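Local coordinates for protein hydrazine synthase subunit alpha (Candidatus Kuenenia stuttgartiensis, PDB 5C2V) that condenses hydroxylamine with ammonia to hydrazine, the second half-reaction of the anammox hydrazine synthase complex, and carries two c-type hemes, at residues L187-T192 / K196-I201; I166-S171 / T216-I221; Q441-Y446 / A451-H456. All coordinates share one frame; numbering follows the deposited sequence.

Interaction 1. Residues L187-T192 / K196-I201; sequences LYRLDT and KIIQRI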
ATOM      1  N   LEU D 187      -2.521 -13.816 -26.774  1.00 61.77           N
ATOM      2  CA  LEU D 187      -2.157 -15.195 -27.080  1.00 53.84           C
ATOM      3  C   LEU D 187      -2.886 -15.711 -28.315  1.00 60.35           C
ATOM      4  O   LEU D 187      -4.076 -15.460 -28.505  1.00 53.93           O
ATOM      5  CB  LEU D 187      -2.440 -16.107 -25.884  1.00 54.21           C
ATOM      6  CG  LEU D 187      -1.555 -15.908 -24.652  1.00 59.19           C
ATOM      7  CD1 LEU D 187      -1.827 -16.988 -23.615  1.00 55.62           C
ATOM      8  CD2 LEU D 187      -0.082 -15.892 -25.038  1.00 47.52           C
ATOM      9  N   TYR D 188      -2.148 -16.432 -29.152  1.00 51.95           N
ATOM     10  CA  TYR D 188      -2.689 -17.032 -30.362  1.00 61.71           C
ATOM     11  C   TYR D 188      -2.446 -18.535 -30.379  1.00 55.33           C
ATOM     12  O   TYR D 188      -1.365 -19.005 -30.000  1.00 62.23           O
ATOM     13  CB  TYR D 188      -2.060 -16.410 -31.611  1.00 53.33           C
ATOM     14  CG  TYR D 188      -2.523 -15.011 -31.946  1.00 54.03           C
ATOM     15  CD1 TYR D 188      -1.905 -13.900 -31.385  1.00 59.35           C
ATOM     16  CD2 TYR D 188      -3.559 -14.800 -32.846  1.00 55.84           C
ATOM     17  CE1 TYR D 188      -2.319 -12.619 -31.699  1.00 47.04           C
ATOM     18  CE2 TYR D 188      -3.979 -13.523 -33.167  1.00 61.66           C
ATOM     19  CZ  TYR D 188      -3.356 -12.437 -32.590  1.00 52.92           C
ATOM     20  OH  TYR D 188      -3.771 -11.164 -32.906  1.00 74.83           O
ATOM     21  N   ARG D 189      -3.453 -19.285 -30.817  1.00 57.93           N
ATOM     22  CA  ARG D 189      -3.274 -20.699 -31.116  1.00 74.21           C
ATOM     23  C   ARG D 189      -3.090 -20.861 -32.622  1.00 60.74           C
ATOM     24  O   ARG D 189      -3.725 -20.162 -33.417  1.00 50.52           O
ATOM     25  CB  ARG D 189      -4.454 -21.535 -30.611  1.00 54.27           C
ATOM     26  CG  ARG D 189      -5.784 -21.272 -31.296  1.00 60.96           C
ATOM     27  CD  ARG D 189      -6.830 -22.275 -30.832  1.00 55.96           C
ATOM     28  NE  ARG D 189      -8.157 -21.984 -31.365  1.00 47.94           N
ATOM     29  CZ  ARG D 189      -9.235 -22.727 -31.128  1.00 48.86           C
ATOM     30  NH1 ARG D 189      -9.141 -23.809 -30.368  1.00 49.51           N
ATOM     31  NH2 ARG D 189     -10.405 -22.389 -31.653  1.00 51.92           N
ATOM     32  N   LEU D 190      -2.209 -21.777 -33.006  1.00 59.86           N
ATOM     33  CA  LEU D 190      -1.813 -21.915 -34.401  1.00 71.94           C
ATOM     34  C   LEU D 190      -1.884 -23.362 -34.877  1.00 71.94           C
ATOM     35  O   LEU D 190      -1.209 -24.240 -34.336  1.00 64.20           O
ATOM     36  CB  LEU D 190      -0.397 -21.359 -34.598  1.00 67.04           C
ATOM     37  CG  LEU D 190       0.272 -21.423 -35.974  1.00 71.15           C
ATOM     38  CD1 LEU D 190       1.157 -20.211 -36.172  1.00 56.53           C
ATOM     39  CD2 LEU D 190       1.099 -22.689 -36.129  1.00 77.49           C
ATOM     40  N   ASP D 191      -2.708 -23.597 -35.892  1.00 70.67           N
ATOM     41  CA  ASP D 191      -2.756 -24.890 -36.558  1.00 69.08           C
ATOM     42  C   ASP D 191      -1.636 -24.958 -37.588  1.00 62.22           C
ATOM     43  O   ASP D 191      -1.560 -24.128 -38.507  1.00 59.15           O
ATOM     44  CB  ASP D 191      -4.117 -25.120 -37.217  1.00 73.26           C
ATOM     45  CG  ASP D 191      -4.370 -26.583 -37.541  1.00 83.58           C
ATOM     46  OD1 ASP D 191      -3.423 -27.282 -37.959  1.00 75.86           O
ATOM     47  OD2 ASP D 191      -5.521 -27.038 -37.375  1.00 87.95           O
ATOM     48  N   THR D 192      -0.771 -25.954 -37.413  1.00 57.19           N
ATOM     49  CA  THR D 192       0.417 -26.128 -38.238  1.00 72.86           C
ATOM     50  C   THR D 192       0.125 -26.842 -39.553  1.00 73.75           C
ATOM     51  O   THR D 192       0.927 -26.786 -40.485  1.00 81.54           O
ATOM     52  CB  THR D 192       1.502 -26.926 -37.485  1.00 75.52           C
ATOM     53  OG1 THR D 192       1.037 -28.260 -37.244  1.00 57.52           O
ATOM     54  CG2 THR D 192       1.832 -26.265 -36.155  1.00 65.58           C
ATOM     55  N   LYS D 196      -6.168 -28.290 -40.633  1.00 87.31           N
ATOM     56  CA  LYS D 196      -6.664 -29.653 -40.723  1.00 79.71           C
ATOM     57  C   LYS D 196      -6.650 -30.362 -39.372  1.00 79.50           C
ATOM     58  O   LYS D 196      -7.359 -31.342 -39.187  1.00 74.80           O
ATOM     59  CB  LYS D 196      -5.868 -30.445 -41.767  1.00 85.46           C
ATOM     60  CG  LYS D 196      -6.307 -30.161 -43.203  1.00 88.63           C
ATOM     61  CD  LYS D 196      -5.450 -29.075 -43.829  1.00 94.33           C
ATOM     62  CE  LYS D 196      -5.939 -28.665 -45.205  1.00 93.55           C
ATOM     63  NZ  LYS D 196      -5.007 -27.683 -45.827  1.00 85.27           N
ATOM     64  N   ILE D 197      -5.859 -29.865 -38.423  1.00 69.53           N
ATOM     65  CA  ILE D 197      -5.840 -30.447 -37.081  1.00 66.74           C
ATOM     66  C   ILE D 197      -7.082 -30.016 -36.305  1.00 69.47           C
ATOM     67  O   ILE D 197      -7.700 -30.815 -35.598  1.00 64.80           O
ATOM     68  CB  ILE D 197      -4.568 -30.051 -36.308  1.00 70.74           C
ATOM     69  CG1 ILE D 197      -3.359 -30.760 -36.920  1.00 73.20           C
ATOM     70  CG2 ILE D 197      -4.699 -30.397 -34.826  1.00 76.29           C
ATOM     71  CD1 ILE D 197      -2.091 -30.646 -36.109  1.00 78.69           C
ATOM     72  N   ILE D 198      -7.450 -28.749 -36.460  1.00 75.18           N
ATOM     73  CA  ILE D 198      -8.702 -28.238 -35.919  1.00 77.17           C
ATOM     74  C   ILE D 198      -9.873 -28.954 -36.589  1.00 63.39           C
ATOM     75  O   ILE D 198     -10.888 -29.243 -35.955  1.00 63.02           O
ATOM     76  CB  ILE D 198      -8.819 -26.711 -36.122  1.00 69.75           C
ATOM     77  CG1 ILE D 198      -7.748 -25.989 -35.304  1.00 74.05           C
ATOM     78  CG2 ILE D 198     -10.196 -26.210 -35.723  1.00 63.34           C
ATOM     79  CD1 ILE D 198      -7.875 -26.202 -33.813  1.00 70.64           C
ATOM     80  N   GLN D 199      -9.712 -29.262 -37.872  1.00 71.80           N
ATOM     81  CA  GLN D 199     -10.729 -30.000 -38.614  1.00 73.22           C
ATOM     82  C   GLN D 199     -10.807 -31.439 -38.120  1.00 57.87           C
ATOM     83  O   GLN D 199     -11.859 -32.072 -38.178  1.00 58.63           O
ATOM     84  CB  GLN D 199     -10.435 -29.965 -40.115  1.00 76.08           C
ATOM     85  CG  GLN D 199     -11.589 -30.444 -40.977  1.00 73.62           C
ATOM     86  CD  GLN D 199     -11.317 -30.294 -42.460  1.00 57.95           C
ATOM     87  OE1 GLN D 199     -10.185 -30.050 -42.878  1.00 83.13           O
ATOM     88  NE2 GLN D 199     -12.362 -30.436 -43.267  1.00 54.39           N
ATOM     89  N   ARG D 200      -9.684 -31.952 -37.633  1.00 44.08           N
ATOM     90  CA  ARG D 200      -9.643 -33.292 -37.072  1.00 45.00           C
ATOM     91  C   ARG D 200     -10.391 -33.305 -35.749  1.00 58.80           C
ATOM     92  O   ARG D 200     -11.218 -34.182 -35.503  1.00 71.12           O
ATOM     93  CB  ARG D 200      -8.196 -33.763 -36.888  1.00 36.85           C
ATOM     94  CG  ARG D 200      -8.012 -34.845 -35.829  1.00 38.11           C
ATOM     95  CD  ARG D 200      -6.685 -35.577 -36.000  1.00 45.89           C
ATOM     96  NE  ARG D 200      -6.343 -36.393 -34.837  1.00 60.51           N
ATOM     97  CZ  ARG D 200      -6.886 -37.575 -34.560  1.00 57.24           C
ATOM     98  NH1 ARG D 200      -7.810 -38.089 -35.358  1.00 63.42           N
ATOM     99  NH2 ARG D 200      -6.506 -38.241 -33.477  1.00 44.90           N
ATOM    100  N   ILE D 201     -10.098 -32.324 -34.902  1.00 73.00           N
ATOM    101  CA  ILE D 201     -10.745 -32.231 -33.599  1.00 62.07           C
ATOM    102  C   ILE D 201     -12.208 -31.779 -33.672  1.00 53.78           C
ATOM    103  O   ILE D 201     -13.101 -32.472 -33.186  1.00 73.97           O
ATOM    104  CB  ILE D 201      -9.978 -31.266 -32.674  1.00 67.90           C
ATOM    105  CG1 ILE D 201      -8.514 -31.700 -32.548  1.00 58.01           C
ATOM    106  CG2 ILE D 201     -10.638 -31.197 -31.307  1.00 78.42           C
ATOM    107  CD1 ILE D 201      -7.675 -30.790 -31.674  1.00 64.12           C
TER
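Asp-191 OD2 accepts the backbone N-H of Ile-198 at 2.7 Å in a nearly straight bond (162° at the hydrogen), met almost along the C-O axis. The same oxygen lies 3.0 Å from Ile-197 N, and the carboxylate rests against CB of Ile-197 and CG1 of Ile-198. With chi1 at -162°, CG stands anti to the Asp-191 backbone N, which carries the carboxylate forward from the strand end to the first turn of the helix, where N-H groups lack a carbonyl four residues earlier within the helix. The positive end of the helix would probably favour the ionised carboxylate. Strand 186-191 belongs to an antiparallel sheet, probably one blade of the six-bladed propeller; the helix follows four residues later, and the axes of 187-191 and 196-201 stand at 93° and approach to 8.6 Å. Two residues earlier on the strand, Ile-198 CD1 sits over one face of the Arg-189 guanidinium, 4.4 Å from NH1, the arginine chain being extended beyond CB. Asp-219 holds that guanidinium through a salt bridge to NE, Thr-401 O accepts from NH2, and Trp-264 adds a cation-pi contact. Asp-191 OD1 turns to Gln-193 N, and Arg-200 reaches Glu-28 of the gamma subunit.

Interaction 2. Residues I166-S171 / T216-I221; sequences IIFSGS and TTIDQI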
ATOM      1  N   ILE D 166       0.563 -24.659 -32.064  1.00 72.65           N
ATOM      2  CA  ILE D 166       1.566 -23.754 -31.521  1.00 69.11           C
ATOM      3  C   ILE D 166       0.916 -22.559 -30.835  1.00 62.24           C
ATOM      4  O   ILE D 166       0.243 -21.753 -31.474  1.00 67.66           O
ATOM      5  CB  ILE D 166       2.532 -23.252 -32.608  1.00 68.39           C
ATOM      6  CG1 ILE D 166       3.404 -24.401 -33.115  1.00 66.07           C
ATOM      7  CG2 ILE D 166       3.412 -22.139 -32.062  1.00 77.62           C
ATOM      8  CD1 ILE D 166       4.464 -23.974 -34.106  1.00 52.14           C
ATOM      9  N   ILE D 167       1.120 -22.456 -29.526  1.00 67.73           N
ATOM     10  CA  ILE D 167       0.608 -21.324 -28.765  1.00 70.98           C
ATOM     11  C   ILE D 167       1.698 -20.273 -28.629  1.00 54.14           C
ATOM     12  O   ILE D 167       2.755 -20.544 -28.063  1.00 53.67           O
ATOM     13  CB  ILE D 167       0.128 -21.744 -27.362  1.00 69.75           C
ATOM     14  CG1 ILE D 167      -0.736 -23.006 -27.442  1.00 69.45           C
ATOM     15  CG2 ILE D 167      -0.624 -20.604 -26.693  1.00 57.48           C
ATOM     16  CD1 ILE D 167      -1.991 -22.840 -28.269  1.00 56.63           C
ATOM     17  N   PHE D 168       1.455 -19.074 -29.148  1.00 59.42           N
ATOM     18  CA  PHE D 168       2.477 -18.034 -29.074  1.00 73.26           C
ATOM     19  C   PHE D 168       1.898 -16.685 -28.669  1.00 69.77           C
ATOM     20  O   PHE D 168       0.686 -16.494 -28.672  1.00 55.24           O
ATOM     21  CB  PHE D 168       3.216 -17.908 -30.412  1.00 70.60           C
ATOM     22  CG  PHE D 168       2.401 -17.273 -31.507  1.00 63.06           C
ATOM     23  CD1 PHE D 168       1.540 -18.033 -32.280  1.00 53.64           C
ATOM     24  CD2 PHE D 168       2.513 -15.917 -31.775  1.00 49.75           C
ATOM     25  CE1 PHE D 168       0.797 -17.451 -33.291  1.00 53.81           C
ATOM     26  CE2 PHE D 168       1.771 -15.330 -32.782  1.00 43.55           C
ATOM     27  CZ  PHE D 168       0.913 -16.097 -33.543  1.00 55.23           C
ATOM     28  N   SER D 169       2.775 -15.754 -28.310  1.00 70.96           N
ATOM     29  CA  SER D 169       2.346 -14.402 -27.985  1.00 52.03           C
ATOM     30  C   SER D 169       2.571 -13.494 -29.185  1.00 56.10           C
ATOM     31  O   SER D 169       3.604 -13.575 -29.842  1.00 55.69           O
ATOM     32  CB  SER D 169       3.096 -13.870 -26.763  1.00 65.88           C
ATOM     33  OG  SER D 169       2.712 -12.538 -26.471  1.00 63.50           O
ATOM     34  N   GLY D 170       1.606 -12.630 -29.477  1.00 41.33           N
ATOM     35  CA  GLY D 170       1.740 -11.739 -30.612  1.00 47.70           C
ATOM     36  C   GLY D 170       0.962 -10.448 -30.476  1.00 65.86           C
ATOM     37  O   GLY D 170      -0.045 -10.384 -29.772  1.00 56.82           O
ATOM     38  N   SER D 171       1.428  -9.419 -31.172  1.00 60.96           N
ATOM     39  CA  SER D 171       0.808  -8.104 -31.102  1.00 55.41           C
ATOM     40  C   SER D 171       0.723  -7.462 -32.480  1.00 46.24           C
ATOM     41  O   SER D 171       1.648  -7.581 -33.278  1.00 57.27           O
ATOM     42  CB  SER D 171       1.597  -7.198 -30.153  1.00 69.62           C
ATOM     43  OG  SER D 171       1.180  -5.849 -30.270  1.00 63.11           O
ATOM     44  N   THR D 216      -0.506 -22.570 -42.711  1.00 76.73           N
ATOM     45  CA  THR D 216      -0.767 -22.432 -41.278  1.00 62.09           C
ATOM     46  C   THR D 216      -2.002 -21.575 -41.029  1.00 55.51           C
ATOM     47  O   THR D 216      -2.436 -20.839 -41.913  1.00 56.09           O
ATOM     48  CB  THR D 216       0.432 -21.808 -40.535  1.00 58.62           C
ATOM     49  OG1 THR D 216       0.732 -20.525 -41.099  1.00 80.09           O
ATOM     50  CG2 THR D 216       1.659 -22.700 -40.637  1.00 59.62           C
ATOM     51  N   THR D 217      -2.572 -21.668 -39.831  1.00 60.77           N
ATOM     52  CA  THR D 217      -3.729 -20.835 -39.494  1.00 67.01           C
ATOM     53  C   THR D 217      -3.647 -20.334 -38.052  1.00 70.42           C
ATOM     54  O   THR D 217      -3.230 -21.071 -37.165  1.00 70.73           O
ATOM     55  CB  THR D 217      -5.054 -21.603 -39.693  1.00 71.83           C
ATOM     56  OG1 THR D 217      -5.087 -22.171 -41.008  1.00 85.36           O
ATOM     57  CG2 THR D 217      -6.250 -20.674 -39.521  1.00 58.63           C
ATOM     58  N   ILE D 218      -4.037 -19.083 -37.816  1.00 51.68           N
ATOM     59  CA  ILE D 218      -3.990 -18.540 -36.459  1.00 58.29           C
ATOM     60  C   ILE D 218      -5.349 -18.065 -35.947  1.00 62.39           C
ATOM     61  O   ILE D 218      -6.176 -17.545 -36.706  1.00 46.96           O
ATOM     62  CB  ILE D 218      -2.992 -17.367 -36.348  1.00 53.49           C
ATOM     63  CG1 ILE D 218      -3.306 -16.288 -37.386  1.00 56.78           C
ATOM     64  CG2 ILE D 218      -1.567 -17.862 -36.512  1.00 45.19           C
ATOM     65  CD1 ILE D 218      -2.410 -15.073 -37.290  1.00 66.75           C
ATOM     66  N   ASP D 219      -5.559 -18.255 -34.647  1.00 57.08           N
ATOM     67  CA  ASP D 219      -6.767 -17.807 -33.960  1.00 62.16           C
ATOM     68  C   ASP D 219      -6.392 -17.115 -32.651  1.00 60.42           C
ATOM     69  O   ASP D 219      -5.488 -17.565 -31.947  1.00 50.98           O
ATOM     70  CB  ASP D 219      -7.704 -18.988 -33.695  1.00 66.23           C
ATOM     71  CG  ASP D 219      -8.949 -18.588 -32.927  1.00 61.34           C
ATOM     72  OD1 ASP D 219      -9.532 -17.530 -33.245  1.00 66.82           O
ATOM     73  OD2 ASP D 219      -9.343 -19.331 -32.004  1.00 50.98           O
ATOM     74  N   GLN D 220      -7.084 -16.028 -32.322  1.00 42.76           N
ATOM     75  CA  GLN D 220      -6.760 -15.255 -31.124  1.00 62.05           C
ATOM     76  C   GLN D 220      -7.584 -15.710 -29.923  1.00 52.94           C
ATOM     77  O   GLN D 220      -8.798 -15.510 -29.881  1.00 54.41           O
ATOM     78  CB  GLN D 220      -6.986 -13.764 -31.379  1.00 63.27           C
ATOM     79  CG  GLN D 220      -6.615 -12.868 -30.211  1.00 69.59           C
ATOM     80  CD  GLN D 220      -6.870 -11.403 -30.499  1.00 65.60           C
ATOM     81  OE1 GLN D 220      -7.202 -11.027 -31.624  1.00 63.10           O
ATOM     82  NE2 GLN D 220      -6.719 -10.565 -29.481  1.00 66.57           N
ATOM     83  N   ILE D 221      -6.919 -16.326 -28.951  1.00 51.50           N
ATOM     84  CA  ILE D 221      -7.608 -16.881 -27.789  1.00 57.83           C
ATOM     85  C   ILE D 221      -7.711 -15.947 -26.574  1.00 59.39           C
ATOM     86  O   ILE D 221      -8.475 -16.224 -25.651  1.00 59.69           O
ATOM     87  CB  ILE D 221      -6.927 -18.182 -27.332  1.00 43.53           C
ATOM     88  CG1 ILE D 221      -5.500 -17.892 -26.855  1.00 44.97           C
ATOM     89  CG2 ILE D 221      -6.922 -19.198 -28.462  1.00 61.97           C
ATOM     90  CD1 ILE D 221      -4.737 -19.124 -26.427  1.00 38.43           C
TER
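Ile-218 brings its branch methyl CG2 to the rim of the Phe-168 ring, 4.0 Å from CE1 and near the ring plane, so the methyl meets an edge and not the pi face. With chi1 at 54°, CG1 of the isoleucine is tucked between its backbone N and carbonyl carbon, which holds CG2 beside the N and turned to the ring. The two side chains cross at a slant, and both are buried. Phe-168 is held from another direction by Tyr-188, whose ring lies at only about 15° to its own, while Ile-218 also packs on Leu-190, Ile-209 and Phe-211. Asp-219 then points to the other face of the sheet and Gln-220 back to the Ile-218 face. Ile-221, just past the strand end, closes the contact on the Asp-219 face: its CD1 comes within 4.4 Å of Ile-167 CG2, a looser apolar touch between two methyl ends. Ile-221 also packs on Arg-549. No hydrogen bond joins the two segments, because strand 186-191 runs between them, antiparallel to both. Apolar side chains reaching across an intervening strand on both faces fit the meandering antiparallel sheet of a beta-propeller blade, here probably one of six.

Interaction 3. Residues Q441-Y446 / A451-H456; sequences QPVGPY and AKNVSH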
ATOM      1  N   GLN D 441     -14.880  -8.750  -0.765  1.00 45.14           N
ATOM      2  CA  GLN D 441     -14.464  -7.356  -0.664  1.00 43.75           C
ATOM      3  C   GLN D 441     -15.303  -6.597   0.356  1.00 49.30           C
ATOM      4  O   GLN D 441     -16.512  -6.806   0.451  1.00 51.62           O
ATOM      5  CB  GLN D 441     -14.554  -6.670  -2.030  1.00 52.76           C
ATOM      6  CG  GLN D 441     -13.559  -7.192  -3.050  1.00 43.77           C
ATOM      7  CD  GLN D 441     -12.122  -6.943  -2.640  1.00 46.54           C
ATOM      8  OE1 GLN D 441     -11.318  -7.872  -2.556  1.00 61.45           O
ATOM      9  NE2 GLN D 441     -11.790  -5.683  -2.384  1.00 50.58           N
ATOM     10  N   PRO D 442     -14.657  -5.709   1.126  1.00 51.61           N
ATOM     11  CA  PRO D 442     -15.343  -4.903   2.136  1.00 36.35           C
ATOM     12  C   PRO D 442     -15.957  -3.643   1.542  1.00 42.71           C
ATOM     13  O   PRO D 442     -15.843  -3.411   0.339  1.00 50.78           O
ATOM     14  CB  PRO D 442     -14.219  -4.551   3.108  1.00 44.46           C
ATOM     15  CG  PRO D 442     -13.021  -4.437   2.226  1.00 43.70           C
ATOM     16  CD  PRO D 442     -13.202  -5.469   1.132  1.00 43.29           C
ATOM     17  N   VAL D 443     -16.604  -2.843   2.382  1.00 48.54           N
ATOM     18  CA  VAL D 443     -17.095  -1.539   1.961  1.00 42.09           C
ATOM     19  C   VAL D 443     -15.954  -0.531   2.021  1.00 36.05           C
ATOM     20  O   VAL D 443     -15.312  -0.377   3.058  1.00 45.71           O
ATOM     21  CB  VAL D 443     -18.264  -1.055   2.835  1.00 43.37           C
ATOM     22  CG1 VAL D 443     -18.705   0.338   2.412  1.00 47.21           C
ATOM     23  CG2 VAL D 443     -19.425  -2.033   2.754  1.00 38.03           C
ATOM     24  N   GLY D 444     -15.696   0.146   0.907  1.00 39.64           N
ATOM     25  CA  GLY D 444     -14.598   1.091   0.843  1.00 37.55           C
ATOM     26  C   GLY D 444     -14.716   2.114  -0.272  1.00 52.63           C
ATOM     27  O   GLY D 444     -15.591   2.006  -1.130  1.00 45.43           O
ATOM     28  N   PRO D 445     -13.830   3.121  -0.254  1.00 55.86           N
ATOM     29  CA  PRO D 445     -13.789   4.211  -1.238  1.00 41.06           C
ATOM     30  C   PRO D 445     -13.307   3.778  -2.623  1.00 37.71           C
ATOM     31  O   PRO D 445     -13.689   4.392  -3.619  1.00 41.83           O
ATOM     32  CB  PRO D 445     -12.804   5.200  -0.608  1.00 35.76           C
ATOM     33  CG  PRO D 445     -11.899   4.346   0.206  1.00 31.96           C
ATOM     34  CD  PRO D 445     -12.771   3.257   0.762  1.00 33.17           C
ATOM     35  N   TYR D 446     -12.478   2.740  -2.685  1.00 34.88           N
ATOM     36  CA  TYR D 446     -11.917   2.289  -3.956  1.00 44.86           C
ATOM     37  C   TYR D 446     -12.968   1.574  -4.807  1.00 42.72           C
ATOM     38  O   TYR D 446     -13.807   0.843  -4.279  1.00 45.38           O
ATOM     39  CB  TYR D 446     -10.705   1.387  -3.708  1.00 38.90           C
ATOM     40  CG  TYR D 446      -9.528   2.128  -3.110  1.00 52.86           C
ATOM     41  CD1 TYR D 446      -8.628   2.811  -3.919  1.00 45.59           C
ATOM     42  CD2 TYR D 446      -9.323   2.154  -1.736  1.00 49.07           C
ATOM     43  CE1 TYR D 446      -7.554   3.493  -3.379  1.00 43.54           C
ATOM     44  CE2 TYR D 446      -8.252   2.834  -1.187  1.00 46.39           C
ATOM     45  CZ  TYR D 446      -7.371   3.502  -2.012  1.00 63.23           C
ATOM     46  OH  TYR D 446      -6.304   4.180  -1.469  1.00 54.35           O
ATOM     47  N   ALA D 451     -19.489   0.219  -2.305  1.00 38.15           N
ATOM     48  CA  ALA D 451     -19.764   1.584  -1.878  1.00 32.48           C
ATOM     49  C   ALA D 451     -20.737   1.588  -0.706  1.00 55.05           C
ATOM     50  O   ALA D 451     -20.949   2.618  -0.064  1.00 44.51           O
ATOM     51  CB  ALA D 451     -20.315   2.397  -3.029  1.00 40.62           C
ATOM     52  N   LYS D 452     -21.304   0.416  -0.433  1.00 48.51           N
ATOM     53  CA  LYS D 452     -22.292   0.234   0.625  1.00 41.52           C
ATOM     54  C   LYS D 452     -22.674  -1.236   0.720  1.00 46.86           C
ATOM     55  O   LYS D 452     -22.400  -2.015  -0.194  1.00 60.18           O
ATOM     56  CB  LYS D 452     -23.541   1.081   0.364  1.00 37.10           C
ATOM     57  CG  LYS D 452     -24.229   0.777  -0.957  1.00 36.39           C
ATOM     58  CD  LYS D 452     -25.449   1.660  -1.164  1.00 35.56           C
ATOM     59  CE  LYS D 452     -26.108   1.386  -2.507  1.00 38.87           C
ATOM     60  NZ  LYS D 452     -27.312   2.236  -2.722  1.00 45.74           N
ATOM     61  N   ASN D 453     -23.304  -1.614   1.826  1.00 44.64           N
ATOM     62  CA  ASN D 453     -23.786  -2.978   1.991  1.00 44.49           C
ATOM     63  C   ASN D 453     -24.946  -3.266   1.048  1.00 60.06           C
ATOM     64  O   ASN D 453     -25.868  -2.460   0.921  1.00 55.42           O
ATOM     65  CB  ASN D 453     -24.214  -3.229   3.438  1.00 35.02           C
ATOM     66  CG  ASN D 453     -23.051  -3.178   4.409  1.00 58.09           C
ATOM     67  OD1 ASN D 453     -21.936  -3.584   4.081  1.00 47.85           O
ATOM     68  ND2 ASN D 453     -23.307  -2.680   5.613  1.00 50.28           N
ATOM     69  N   VAL D 454     -24.893  -4.413   0.384  1.00 51.89           N
ATOM     70  CA  VAL D 454     -25.965  -4.816  -0.516  1.00 53.61           C
ATOM     71  C   VAL D 454     -26.414  -6.244  -0.236  1.00 41.48           C
ATOM     72  O   VAL D 454     -25.595  -7.155  -0.118  1.00 45.89           O
ATOM     73  CB  VAL D 454     -25.544  -4.695  -1.996  1.00 42.04           C
ATOM     74  CG1 VAL D 454     -25.661  -3.254  -2.467  1.00 45.06           C
ATOM     75  CG2 VAL D 454     -24.131  -5.222  -2.198  1.00 38.22           C
ATOM     76  N   SER D 455     -27.725  -6.426  -0.123  1.00 49.73           N
ATOM     77  CA  SER D 455     -28.301  -7.749   0.054  1.00 56.81           C
ATOM     78  C   SER D 455     -29.098  -8.118  -1.187  1.00 62.09           C
ATOM     79  O   SER D 455     -29.141  -7.352  -2.152  1.00 52.28           O
ATOM     80  CB  SER D 455     -29.190  -7.797   1.298  1.00 42.75           C
ATOM     81  OG  SER D 455     -28.430  -7.603   2.478  1.00 70.21           O
ATOM     82  N   HIS D 456     -29.724  -9.290  -1.166  1.00 55.04           N
ATOM     83  CA  HIS D 456     -30.543  -9.729  -2.287  1.00 51.32           C
ATOM     84  C   HIS D 456     -31.700  -8.764  -2.517  1.00 52.49           C
ATOM     85  O   HIS D 456     -32.452  -8.449  -1.596  1.00 64.45           O
ATOM     86  CB  HIS D 456     -31.071 -11.145  -2.047  1.00 51.19           C
ATOM     87  CG  HIS D 456     -30.005 -12.196  -2.065  1.00 48.81           C
ATOM     88  ND1 HIS D 456     -30.246 -13.505  -1.710  1.00 39.96           N
ATOM     89  CD2 HIS D 456     -28.695 -12.131  -2.396  1.00 49.75           C
ATOM     90  CE1 HIS D 456     -29.128 -14.202  -1.820  1.00 41.47           C
ATOM     91  NE2 HIS D 456     -28.171 -13.390  -2.235  1.00 38.29           N
TER
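Val-443 sets its two methyls against the chain of Ala-451 to Asn-453. Its chi1 of 177° places CG1 anti to the backbone N and CG2 beside it, splaying the branches along the opposing backbone. CG1 lies 3.9 Å from both Ala-451 C and Lys-452 N, against the peptide that joins them. CG2 comes 3.9 Å from Lys-452 C and meets Asn-453 OD1 at 3.2 Å. Asn-453, with chi1 of -66°, has CG anti to its carbonyl carbon, and this brings the amide oxygen back to the valine, the two side chains crossing at about a right angle. The CB atoms of Ala-451 and Lys-452 point away: Ala-451 packs on Ile-714, and the Lys-452 chain, extended beyond CB, runs along Val-539 to a salt bridge with Asp-533. Gly-444 contributes backbone, its O lying 4.3 Å from Ala-451 CA. Both segments belong to the long connection between strands 428-433 and 461-467. The short link between them probably helps hold them together: Lys-450 makes backbone hydrogen bonds with Pro-442 and Gly-444. The Ala-451 side chain lies about 11 Å from a heme c, probably the pentacoordinated one bound through Cys-559. Methyl groups meeting peptide atoms and one amide oxygen, with no hydrogen bond across, imply a van der Waals contact whose position is probably set by the backbone bonds of Lys-450.

How the interactions relate
Interactions 1 and 2 share one antiparallel sheet, their centres about 10 Å apart. Strand 186-191 of interaction 1 is the middle strand between the two segments of interaction 2. It is probably hydrogen-bonded to both, through Tyr-188 N to Phe-168 O and Asp-191 N to Thr-217 O, each at 2.9 Å. Along the chain, 187-201 falls between 171 and 216, so the strand and helix of interaction 1 form part of the excursion that interaction 2 spans. Interaction 3 lies on the other side of the chain's centre, about 44 Å from interaction 1 and about 40 Å from interaction 2, centre to centre. Its Ala-451 side chain is about 12 Å from that of the heme-binding Cys-559; the other two contacts lie away from the annotated sites.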